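Local coordinates for protein pectate lyase (Paenibacillus sp. 0602, PDB 5GT5) that cleaves polygalacturonate and partly methylated pectin internally by elimination, probably with the help of calcium, at residues Ser242-His247 against Asp272-Met277. The protein carries 1 engineered substitution. Residues are numbered along the deposited sequence; the frame is centred on the assembly and turned at random.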
loop_
_atom_site.group_PDB
_atom_site.type_symbol
_atom_site.label_atom_id
_atom_site.label_comp_id
_atom_site.label_asym_id
_atom_site.label_seq_id
_atom_site.Cartn_x
_atom_site.Cartn_y
_atom_site.Cartn_z
ATOM N N SER A 242 33.920 10.906 7.079
ATOM C CA SER A 242 32.737 10.875 6.205
ATOM C C SER A 242 32.072 9.504 6.144
ATOM O O SER A 242 32.696 8.470 6.388
ATOM C CB SER A 242 33.097 11.362 4.796
ATOM O OG SER A 242 34.220 10.689 4.277
ATOM N N GLN A 243 30.769 9.522 5.879
ATOM C CA GLN A 243 29.984 8.278 5.838
ATOM C C GLN A 243 30.083 7.658 4.452
ATOM O O GLN A 243 29.887 8.337 3.453
ATOM C CB GLN A 243 28.526 8.625 6.173
ATOM C CG GLN A 243 27.520 7.507 5.876
ATOM C CD GLN A 243 27.766 6.255 6.692
ATOM O OE1 GLN A 243 28.492 6.297 7.707
ATOM N NE2 GLN A 243 27.160 5.144 6.282
ATOM N N LYS A 244 30.406 6.376 4.360
ATOM C CA LYS A 244 30.666 5.763 3.037
ATOM C C LYS A 244 29.404 5.569 2.207
ATOM O O LYS A 244 29.415 5.789 1.004
ATOM C CB LYS A 244 31.382 4.421 3.218
ATOM C CG LYS A 244 31.808 3.707 1.944
ATOM C CD LYS A 244 32.871 4.506 1.223
ATOM C CE LYS A 244 34.221 4.405 1.923
ATOM N NZ LYS A 244 35.310 5.104 1.158
ATOM N N LYS A 245 28.309 5.160 2.831
ATOM C CA LYS A 245 27.081 4.788 2.092
ATOM C C LYS A 245 25.842 5.476 2.654
ATOM O O LYS A 245 25.623 5.470 3.869
ATOM C CB LYS A 245 26.848 3.254 2.155
ATOM C CG LYS A 245 27.882 2.411 1.428
ATOM C CD LYS A 245 27.863 0.986 1.942
ATOM C CE LYS A 245 28.958 0.129 1.328
ATOM N NZ LYS A 245 29.253 -1.053 2.194
ATOM N N GLY A 246 25.008 6.041 1.782
ATOM C CA GLY A 246 23.769 6.666 2.193
ATOM C C GLY A 246 22.548 5.759 2.148
ATOM O O GLY A 246 22.254 5.051 3.107
ATOM N N HIS A 247 21.815 5.796 1.034
ATOM C CA HIS A 247 20.585 5.035 0.832
ATOM C C HIS A 247 20.738 4.011 -0.305
ATOM O O HIS A 247 20.947 4.397 -1.460
ATOM C CB HIS A 247 19.453 5.972 0.372
ATOM C CG HIS A 247 19.097 7.067 1.339
ATOM N ND1 HIS A 247 18.680 6.827 2.619
ATOM C CD2 HIS A 247 19.016 8.411 1.149
ATOM C CE1 HIS A 247 18.407 7.990 3.218
ATOM N NE2 HIS A 247 18.605 8.956 2.344
ATOM N N ASP A 272 28.816 15.293 4.313
ATOM C CA ASP A 272 29.948 14.381 4.260
ATOM C C ASP A 272 29.483 12.938 4.168
ATOM O O ASP A 272 29.986 12.042 4.864
ATOM C CB ASP A 272 30.884 14.622 5.450
ATOM C CG ASP A 272 31.399 16.047 5.474
ATOM O OD1 ASP A 272 31.849 16.517 4.397
ATOM O OD2 ASP A 272 31.329 16.686 6.556
ATOM N N ILE A 273 28.522 12.724 3.262
ATOM C CA ILE A 273 28.099 11.400 2.845
ATOM C C ILE A 273 28.725 11.160 1.468
ATOM O O ILE A 273 28.535 11.958 0.557
ATOM C CB ILE A 273 26.542 11.325 2.756
ATOM C CG1 ILE A 273 25.887 11.927 4.013
ATOM C CG2 ILE A 273 26.111 9.906 2.448
ATOM C CD1 ILE A 273 26.293 11.275 5.346
ATOM N N GLN A 274 29.477 10.081 1.330
ATOM C CA GLN A 274 30.296 9.877 0.125
ATOM C C GLN A 274 29.536 9.380 -1.085
ATOM O O GLN A 274 30.019 9.496 -2.205
ATOM C CB GLN A 274 31.399 8.863 0.410
ATOM C CG GLN A 274 32.483 9.366 1.377
ATOM C CD GLN A 274 33.639 8.382 1.492
ATOM O OE1 GLN A 274 33.825 7.491 0.648
ATOM N NE2 GLN A 274 34.417 8.533 2.555
ATOM N N ASP A 275 28.374 8.761 -0.885
ATOM C CA ASP A 275 27.778 7.943 -1.954
ATOM C C ASP A 275 26.322 7.650 -1.648
ATOM O O ASP A 275 25.894 7.679 -0.487
ATOM C CB ASP A 275 28.581 6.622 -2.037
ATOM C CG ASP A 275 28.418 5.855 -3.345
ATOM O OD1 ASP A 275 27.781 6.336 -4.321
ATOM O OD2 ASP A 275 28.971 4.729 -3.386
ATOM N N ARG A 276 25.564 7.360 -2.701
ATOM C CA ARG A 276 24.205 6.811 -2.609
ATOM C C ARG A 276 23.210 7.810 -2.040
ATOM O O ARG A 276 22.571 7.577 -1.006
ATOM C CB ARG A 276 24.180 5.501 -1.824
ATOM C CG ARG A 276 25.198 4.465 -2.278
ATOM C CD ARG A 276 24.859 3.140 -1.586
ATOM N NE ARG A 276 25.790 2.076 -1.979
ATOM C CZ ARG A 276 25.840 0.887 -1.360
ATOM N NH1 ARG A 276 25.073 0.648 -0.322
ATOM N NH2 ARG A 276 26.706 -0.033 -1.767
ATOM N N MET A 277 23.030 8.915 -2.754
ATOM C CA MET A 277 22.045 9.927 -2.323
ATOM C C MET A 277 20.970 10.208 -3.376
ATOM O O MET A 277 20.882 11.319 -3.899
ATOM C CB MET A 277 22.767 11.223 -1.960
ATOM C CG MET A 277 23.608 11.087 -0.669
ATOM S SD MET A 277 24.743 12.467 -0.416
ATOM C CE MET A 277 25.997 12.043 -1.611
HETATM O O HOH W 1 30.365 3.873 -1.241
HETATM O O HOH W 2 23.573 2.266 1.666
#
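Asp272 presents its carbonyl oxygen to the backbone of Gln243, whose N lies 2.8 Å from Asp272 O, while the Asp272 carboxylate turns elsewhere, to the N of Ala297. Ile273 then forms a single parallel bridge with Gln243: Ile273 CD1 packs 3.6 Å from Gln243 CB, and its other branch, CG2, rests near Gly246 CA; a branched, apolar side chain suits this buried spot, where Phe193 also touches it. Gln274 suits its place because an amide both donates and accepts. Its extended side chain carries NE2 to Ser242 OG at 2.8 Å, nearly within the amide plane and almost straight (168°), whereas OE1 receives Lys244 NZ at 2.9 Å and also the N of Thr322. Lys244 reaches that oxygen because its chain folds back at chi2 and chi3 (66° and 74°). Asp275 is tied to the same lysine's backbone by a water that donates to Lys244 O and Asp275 OD2; Asp275 OD1 is hydrogen-bonded to ND2 of Asn324, and its carbonyl takes a weak bond from Gly246 N. Lacking a side chain, Gly246 brings its CA within 3.5 Å of Arg276 O, which accepts a straight bond from His247 N. Lys245 lies alongside Arg276, pointing the same way, and Lys245 CG sits 3.7 Å above the plane of the Arg276 guanidinium, over its centre. Lys245 NZ forms a salt bridge with Asp174, a probable calcium ligand, which should offset the nearby like charge. In this family 1 parallel beta-helix, the probable catalytic arginine thus lies against a lysine salt-bridged to the probable calcium site, consistent with arginine, lysine and probably calcium meeting acidic polygalacturonate.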